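Local coordinates for protein thioesterase superfamily (Jannaschia sp., PDB 2OAF) that probably hydrolyses thioesters, as a member of the hotdog-fold thioesterase superfamily, at residues Ala46-Ala49 with Trp50-Tyr54; Gly59-His62 with Leu63-Thr67. All blocks are in the same frame, centred on the assembly; numbering follows the deposited sequence.

Overall arrangement
Both contacts are local, each formed within a single helix, and they follow one another along the chain: contact 1 lies in the last turns of helix 39-54, contact 2 in the short helix 59-65 and the residues just after it. Their centres are about 11 Å apart, and the helices meet directly. Asp48 OD1 takes the backbone N of Trp60 in a probable hydrogen bond of 2.9 Å, and the rings of Trp51 and Trp60 come together close by. Contact 1 is the more buried, set against the curled antiparallel sheet of this hotdog domain; contact 2 lies farther out, where helix 59-65 meets neighbouring subunits of the four-chain assembly.

Contact 1. Residues Ala46-Ala49 with Trp50-Tyr54; sequences AIDA and WWSEY
Ala49 and Trp50 meet the rest of this helical turn largely through the backbone. The carbonyl O of Ala49 accepts the N-H of Glu53 at 3.0 Å, while the CB of Ser52 comes within 3.5 Å of that same oxygen. One turn back, Trp50 N donates to Ala46 O at 2.9 Å, a bond noticeably bent, with 139° at the hydrogen. The CB of Trp50 also rests 3.3 Å from Ile47 O. From there CG runs anti to the backbone N (chi1 -173°), carrying the indole away from residues 46-49; the CD2 edge of Tyr54 lies over one of its faces, nearer the periphery than the middle.

Ile47 and Trp51, one turn apart, run alongside each other in the same direction. The CG2 methyl of Ile47 stands anti to its own backbone N and touches the pyrrole part of the Trp51 indole, 3.9 Å from CD1. Trp60 from the next helix packs against both side chains, and Phe106 of the sheet does the same. On another side of the helix, a water joins Asp48 OD2 and Ser52 OG, 2.9 Å from each, linking two side chains one turn apart. The other carboxylate oxygen, OD1, is held by the backbone N of Trp60.

Ala46 and Ala49 add small methyl surfaces that lie against strands 90-99 and 17-21 respectively. The pattern belongs to the hotdog fold: a long helix with large apolar side chains on one flank, wrapped by a curled antiparallel sheet.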
ATOM      1  N   ALA B  46     -10.892  -4.228   9.290  1.00 29.48           N
ATOM      2  CA  ALA B  46     -11.991  -4.885   9.965  1.00 27.54           C
ATOM      3  C   ALA B  46     -11.989  -4.578  11.456  1.00 27.39           C
ATOM      4  O   ALA B  46     -13.052  -4.337  12.074  1.00 29.88           O
ATOM      5  CB  ALA B  46     -11.895  -6.386   9.740  1.00 26.04           C
ATOM      6  N   ILE B  47     -10.810  -4.643  12.063  1.00 28.90           N
ATOM      7  CA  ILE B  47     -10.674  -4.358  13.487  1.00 28.55           C
ATOM      8  C   ILE B  47     -10.960  -2.872  13.743  1.00 30.22           C
ATOM      9  O   ILE B  47     -11.650  -2.518  14.689  1.00 31.32           O
ATOM     10  CB  ILE B  47      -9.246  -4.739  14.003  1.00 27.54           C
ATOM     11  CG1 ILE B  47      -9.002  -6.271  13.903  1.00 26.59           C
ATOM     12  CG2 ILE B  47      -9.017  -4.191  15.433  1.00 26.48           C
ATOM     13  CD1 ILE B  47      -7.532  -6.728  14.178  1.00 26.93           C
ATOM     14  N   ASP B  48     -10.422  -2.006  12.906  1.00 29.54           N
ATOM     15  CA  ASP B  48     -10.733  -0.579  12.968  1.00 30.44           C
ATOM     16  C   ASP B  48     -12.253  -0.347  12.895  1.00 29.56           C
ATOM     17  O   ASP B  48     -12.788   0.484  13.639  1.00 29.14           O
ATOM     18  CB  ASP B  48     -10.017   0.177  11.842  1.00 31.60           C
ATOM     19  CG  ASP B  48     -10.376   1.641  11.813  1.00 33.39           C
ATOM     20  OD1 ASP B  48      -9.763   2.428  12.551  1.00 27.85           O
ATOM     21  OD2 ASP B  48     -11.295   1.998  11.073  1.00 31.71           O
ATOM     22  N   ALA B  49     -12.943  -1.085  12.014  1.00 29.37           N
ATOM     23  CA  ALA B  49     -14.403  -0.988  11.887  1.00 30.05           C
ATOM     24  C   ALA B  49     -15.134  -1.512  13.133  1.00 29.67           C
ATOM     25  O   ALA B  49     -16.226  -1.055  13.465  1.00 28.32           O
ATOM     26  CB  ALA B  49     -14.921  -1.718  10.585  1.00 28.72           C
ATOM     27  N   TRP B  50     -14.538  -2.494  13.801  1.00 29.05           N
ATOM     28  CA  TRP B  50     -15.110  -3.023  15.058  1.00 30.48           C
ATOM     29  C   TRP B  50     -15.116  -1.906  16.094  1.00 28.61           C
ATOM     30  O   TRP B  50     -16.101  -1.654  16.748  1.00 28.21           O
ATOM     31  CB  TRP B  50     -14.334  -4.253  15.561  1.00 30.00           C
ATOM     32  CG  TRP B  50     -14.941  -4.930  16.735  1.00 27.40           C
ATOM     33  CD1 TRP B  50     -15.752  -6.043  16.721  1.00 26.66           C
ATOM     34  CD2 TRP B  50     -14.792  -4.558  18.121  1.00 25.46           C
ATOM     35  NE1 TRP B  50     -16.117  -6.376  18.024  1.00 28.28           N
ATOM     36  CE2 TRP B  50     -15.555  -5.473  18.890  1.00 25.22           C
ATOM     37  CE3 TRP B  50     -14.099  -3.552  18.780  1.00 26.81           C
ATOM     38  CZ2 TRP B  50     -15.639  -5.388  20.247  1.00 26.74           C
ATOM     39  CZ3 TRP B  50     -14.179  -3.478  20.180  1.00 28.37           C
ATOM     40  CH2 TRP B  50     -14.935  -4.373  20.879  1.00 30.32           C
ATOM     41  N   TRP B  51     -13.998  -1.214  16.215  1.00 30.33           N
ATOM     42  CA  TRP B  51     -13.921  -0.082  17.134  1.00 31.56           C
ATOM     43  C   TRP B  51     -14.928   1.000  16.791  1.00 32.08           C
ATOM     44  O   TRP B  51     -15.520   1.579  17.672  1.00 33.14           O
ATOM     45  CB  TRP B  51     -12.502   0.506  17.157  1.00 30.32           C
ATOM     46  CG  TRP B  51     -11.533  -0.336  17.861  1.00 29.70           C
ATOM     47  CD1 TRP B  51     -10.565  -1.089  17.308  1.00 31.56           C
ATOM     48  CD2 TRP B  51     -11.426  -0.508  19.273  1.00 34.23           C
ATOM     49  NE1 TRP B  51      -9.837  -1.719  18.273  1.00 31.37           N
ATOM     50  CE2 TRP B  51     -10.351  -1.393  19.498  1.00 32.02           C
ATOM     51  CE3 TRP B  51     -12.135  -0.008  20.363  1.00 33.04           C
ATOM     52  CZ2 TRP B  51      -9.951  -1.789  20.778  1.00 33.30           C
ATOM     53  CZ3 TRP B  51     -11.737  -0.411  21.657  1.00 37.25           C
ATOM     54  CH2 TRP B  51     -10.649  -1.298  21.839  1.00 30.14           C
ATOM     55  N   SER B  52     -15.093   1.307  15.514  1.00 33.04           N
ATOM     56  CA  SER B  52     -16.109   2.285  15.113  1.00 33.22           C
ATOM     57  C   SER B  52     -17.502   1.854  15.556  1.00 34.82           C
ATOM     58  O   SER B  52     -18.279   2.654  16.008  1.00 36.01           O
ATOM     59  CB  SER B  52     -16.117   2.479  13.601  1.00 31.31           C
ATOM     60  OG  SER B  52     -14.983   3.204  13.216  1.00 34.29           O
ATOM     61  N   GLU B  53     -17.800   0.575  15.399  1.00 32.69           N
ATOM     62  CA  GLU B  53     -19.111   0.061  15.707  1.00 34.06           C
ATOM     63  C   GLU B  53     -19.409   0.110  17.211  1.00 34.16           C
ATOM     64  O   GLU B  53     -20.502   0.495  17.614  1.00 34.09           O
ATOM     65  CB  GLU B  53     -19.208  -1.389  15.197  1.00 34.56           C
ATOM     66  CG  GLU B  53     -20.539  -2.058  15.419  1.00 36.77           C
ATOM     67  CD  GLU B  53     -21.673  -1.420  14.638  1.00 43.65           C
ATOM     68  OE1 GLU B  53     -21.407  -0.769  13.592  1.00 47.54           O
ATOM     69  OE2 GLU B  53     -22.834  -1.587  15.090  1.00 50.65           O
ATOM     70  N   TYR B  54     -18.452  -0.307  18.035  1.00 34.29           N
ATOM     71  CA  TYR B  54     -18.709  -0.483  19.477  1.00 33.89           C
ATOM     72  C   TYR B  54     -18.150   0.604  20.379  1.00 33.27           C
ATOM     73  O   TYR B  54     -18.627   0.758  21.497  1.00 36.32           O
ATOM     74  CB  TYR B  54     -18.245  -1.876  19.921  1.00 34.40           C
ATOM     75  CG  TYR B  54     -19.029  -2.958  19.182  1.00 35.30           C
ATOM     76  CD1 TYR B  54     -20.376  -3.128  19.428  1.00 35.59           C
ATOM     77  CD2 TYR B  54     -18.442  -3.745  18.195  1.00 34.18           C
ATOM     78  CE1 TYR B  54     -21.108  -4.081  18.769  1.00 41.47           C
ATOM     79  CE2 TYR B  54     -19.176  -4.704  17.504  1.00 34.98           C
ATOM     80  CZ  TYR B  54     -20.512  -4.868  17.801  1.00 41.21           C
ATOM     81  OH  TYR B  54     -21.289  -5.814  17.156  1.00 38.51           O
TER
HETATM   82  O   HOH W   1     -14.121   2.350  10.620  1.00 60.91           O

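Contact 2. Residues Gly59-His62 with Leu63-Thr67; sequences GWYH and LELDT
The carbonyl O of His62 is gripped by two backbone donors, Asp66 N at 2.9 Å and Thr67 N at a longer 3.3 Å. This pairing of i+4 and i+5 bonds comes near the C-terminal end of helix 59-65 of the hotdog domain. Thr67 N lies in the carbonyl plane, whereas Asp66 N is tilted out of it, so the two donors approach from different directions. Farther back, Leu63 N and Glu64 N make regular helical bonds to Gly59 O and Trp60 O.

His62 and Asp66 also meet through their side chains, in a His-carboxylate hydrogen bond. His62 ND1 donates to Asp66 OD2 at 2.7 Å, nearly straight (168°), with the acceptor at the ring edge close to the imidazole plane. His62 has CG anti to its backbone N (chi1 171°), while Asp66 CG lies beside its own N, and this brings ND1 and OD2 together. OD2 receives the bond on its anti lone pair. This oxygen also forms a salt bridge with Arg87 of the second subunit, tying the helix end to the assembly. With an alanine in place of His62 the ND1 donor is gone, and the Asp66 carboxylate would probably be freer to turn, its salt bridge to Arg87 of the second subunit less well aimed.

Trp60 offers the edge of its indole to Leu63, CD1 lying 4.2 Å from the CD2 methyl. Tyr61 is pinned at its far end, where OH is hydrogen-bonded to Lys32 O of the second subunit. Above the centre of its ring sits Leu65 CD1 in a CH-pi contact, 3.5 Å from the Tyr61 ring centroid and only 13° off the ring normal.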
ATOM      1  N   GLY B  59     -13.058   4.884  14.378  1.00 32.27           N
ATOM      2  CA  GLY B  59     -12.159   3.781  14.674  1.00 30.21           C
ATOM      3  C   GLY B  59     -10.952   4.133  15.545  1.00 31.07           C
ATOM      4  O   GLY B  59     -11.081   4.828  16.558  1.00 30.35           O
ATOM      5  N   TRP B  60      -9.771   3.643  15.155  1.00 29.02           N
ATOM      6  CA  TRP B  60      -8.535   3.939  15.863  1.00 30.29           C
ATOM      7  C   TRP B  60      -8.191   5.438  15.889  1.00 31.39           C
ATOM      8  O   TRP B  60      -7.605   5.924  16.850  1.00 31.61           O
ATOM      9  CB  TRP B  60      -7.363   3.181  15.247  1.00 29.14           C
ATOM     10  CG  TRP B  60      -7.316   1.707  15.495  1.00 35.56           C
ATOM     11  CD1 TRP B  60      -7.574   1.065  16.674  1.00 35.41           C
ATOM     12  CD2 TRP B  60      -6.942   0.675  14.552  1.00 28.33           C
ATOM     13  NE1 TRP B  60      -7.389  -0.300  16.516  1.00 36.06           N
ATOM     14  CE2 TRP B  60      -6.981  -0.553  15.235  1.00 35.50           C
ATOM     15  CE3 TRP B  60      -6.526   0.685  13.216  1.00 33.28           C
ATOM     16  CZ2 TRP B  60      -6.664  -1.760  14.620  1.00 32.67           C
ATOM     17  CZ3 TRP B  60      -6.213  -0.513  12.606  1.00 32.71           C
ATOM     18  CH2 TRP B  60      -6.288  -1.724  13.311  1.00 34.45           C
ATOM     19  N   TYR B  61      -8.540   6.158  14.826  1.00 30.51           N
ATOM     20  CA  TYR B  61      -8.239   7.604  14.733  1.00 30.94           C
ATOM     21  C   TYR B  61      -8.936   8.343  15.864  1.00 31.11           C
ATOM     22  O   TYR B  61      -8.308   9.111  16.582  1.00 30.50           O
ATOM     23  CB  TYR B  61      -8.682   8.136  13.358  1.00 32.70           C
ATOM     24  CG  TYR B  61      -8.268   9.552  12.955  1.00 32.45           C
ATOM     25  CD1 TYR B  61      -7.069   9.781  12.314  1.00 34.78           C
ATOM     26  CD2 TYR B  61      -9.117  10.651  13.170  1.00 32.94           C
ATOM     27  CE1 TYR B  61      -6.711  11.047  11.891  1.00 32.81           C
ATOM     28  CE2 TYR B  61      -8.754  11.943  12.749  1.00 31.82           C
ATOM     29  CZ  TYR B  61      -7.550  12.123  12.132  1.00 33.55           C
ATOM     30  OH  TYR B  61      -7.171  13.363  11.694  1.00 30.57           O
ATOM     31  N   HIS B  62     -10.231   8.080  16.017  1.00 31.33           N
ATOM     32  CA  HIS B  62     -11.030   8.601  17.132  1.00 30.73           C
ATOM     33  C   HIS B  62     -10.482   8.110  18.482  1.00 32.65           C
ATOM     34  O   HIS B  62     -10.228   8.915  19.369  1.00 32.60           O
ATOM     35  CB  HIS B  62     -12.488   8.176  16.918  1.00 30.48           C
ATOM     36  CG  HIS B  62     -13.395   8.456  18.075  1.00 25.93           C
ATOM     37  ND1 HIS B  62     -13.557   9.717  18.605  1.00 32.50           N
ATOM     38  CD2 HIS B  62     -14.205   7.634  18.791  1.00 33.78           C
ATOM     39  CE1 HIS B  62     -14.410   9.656  19.617  1.00 39.83           C
ATOM     40  NE2 HIS B  62     -14.825   8.404  19.743  1.00 30.68           N
ATOM     41  N   LEU B  63     -10.263   6.795  18.615  1.00 32.47           N
ATOM     42  CA  LEU B  63      -9.723   6.208  19.858  1.00 33.26           C
ATOM     43  C   LEU B  63      -8.431   6.875  20.327  1.00 33.93           C
ATOM     44  O   LEU B  63      -8.294   7.277  21.493  1.00 34.42           O
ATOM     45  CB  LEU B  63      -9.474   4.709  19.647  1.00 31.23           C
ATOM     46  CG  LEU B  63      -9.334   3.801  20.865  1.00 34.64           C
ATOM     47  CD1 LEU B  63     -10.531   3.917  21.835  1.00 25.77           C
ATOM     48  CD2 LEU B  63      -9.131   2.359  20.407  1.00 31.87           C
ATOM     49  N   GLU B  64      -7.479   6.992  19.413  1.00 32.87           N
ATOM     50  CA  GLU B  64      -6.189   7.550  19.740  1.00 35.05           C
ATOM     51  C   GLU B  64      -6.209   9.089  19.893  1.00 33.98           C
ATOM     52  O   GLU B  64      -5.692   9.632  20.872  1.00 33.75           O
ATOM     53  CB  GLU B  64      -5.147   7.083  18.702  1.00 35.67           C
ATOM     54  CG  GLU B  64      -3.789   7.760  18.864  1.00 43.82           C
ATOM     55  CD  GLU B  64      -2.607   6.808  18.914  1.00 44.28           C
ATOM     56  OE1 GLU B  64      -2.796   5.564  18.839  1.00 45.75           O
ATOM     57  OE2 GLU B  64      -1.474   7.354  19.031  1.00 51.46           O
ATOM     58  N   LEU B  65      -6.778   9.795  18.931  1.00 32.62           N
ATOM     59  CA  LEU B  65      -6.639  11.237  18.913  1.00 33.48           C
ATOM     60  C   LEU B  65      -7.680  11.947  19.761  1.00 33.88           C
ATOM     61  O   LEU B  65      -7.415  13.039  20.222  1.00 33.08           O
ATOM     62  CB  LEU B  65      -6.674  11.757  17.473  1.00 35.96           C
ATOM     63  CG  LEU B  65      -5.632  11.124  16.529  1.00 37.73           C
ATOM     64  CD1 LEU B  65      -5.811  11.726  15.183  1.00 40.40           C
ATOM     65  CD2 LEU B  65      -4.169  11.300  17.015  1.00 42.62           C
ATOM     66  N   ASP B  66      -8.848  11.341  19.986  1.00 31.75           N
ATOM     67  CA  ASP B  66      -9.880  11.958  20.819  1.00 33.47           C
ATOM     68  C   ASP B  66      -9.904  11.391  22.239  1.00 33.80           C
ATOM     69  O   ASP B  66     -10.101  12.135  23.175  1.00 35.97           O
ATOM     70  CB  ASP B  66     -11.262  11.784  20.175  1.00 33.18           C
ATOM     71  CG  ASP B  66     -11.324  12.356  18.778  1.00 37.62           C
ATOM     72  OD1 ASP B  66     -10.598  13.338  18.530  1.00 37.03           O
ATOM     73  OD2 ASP B  66     -12.079  11.823  17.932  1.00 32.77           O
ATOM     74  N   THR B  67      -9.746  10.078  22.373  1.00 34.67           N
ATOM     75  CA  THR B  67      -9.886   9.342  23.643  1.00 35.73           C
ATOM     76  C   THR B  67      -8.509   9.153  24.304  1.00 34.22           C
ATOM     77  O   THR B  67      -8.418   8.752  25.450  1.00 32.73           O
ATOM     78  CB  THR B  67     -10.587   7.974  23.334  1.00 37.03           C
ATOM     79  OG1 THR B  67     -11.884   8.255  22.787  1.00 43.58           O
ATOM     80  CG2 THR B  67     -10.724   7.075  24.552  1.00 46.95           C
TER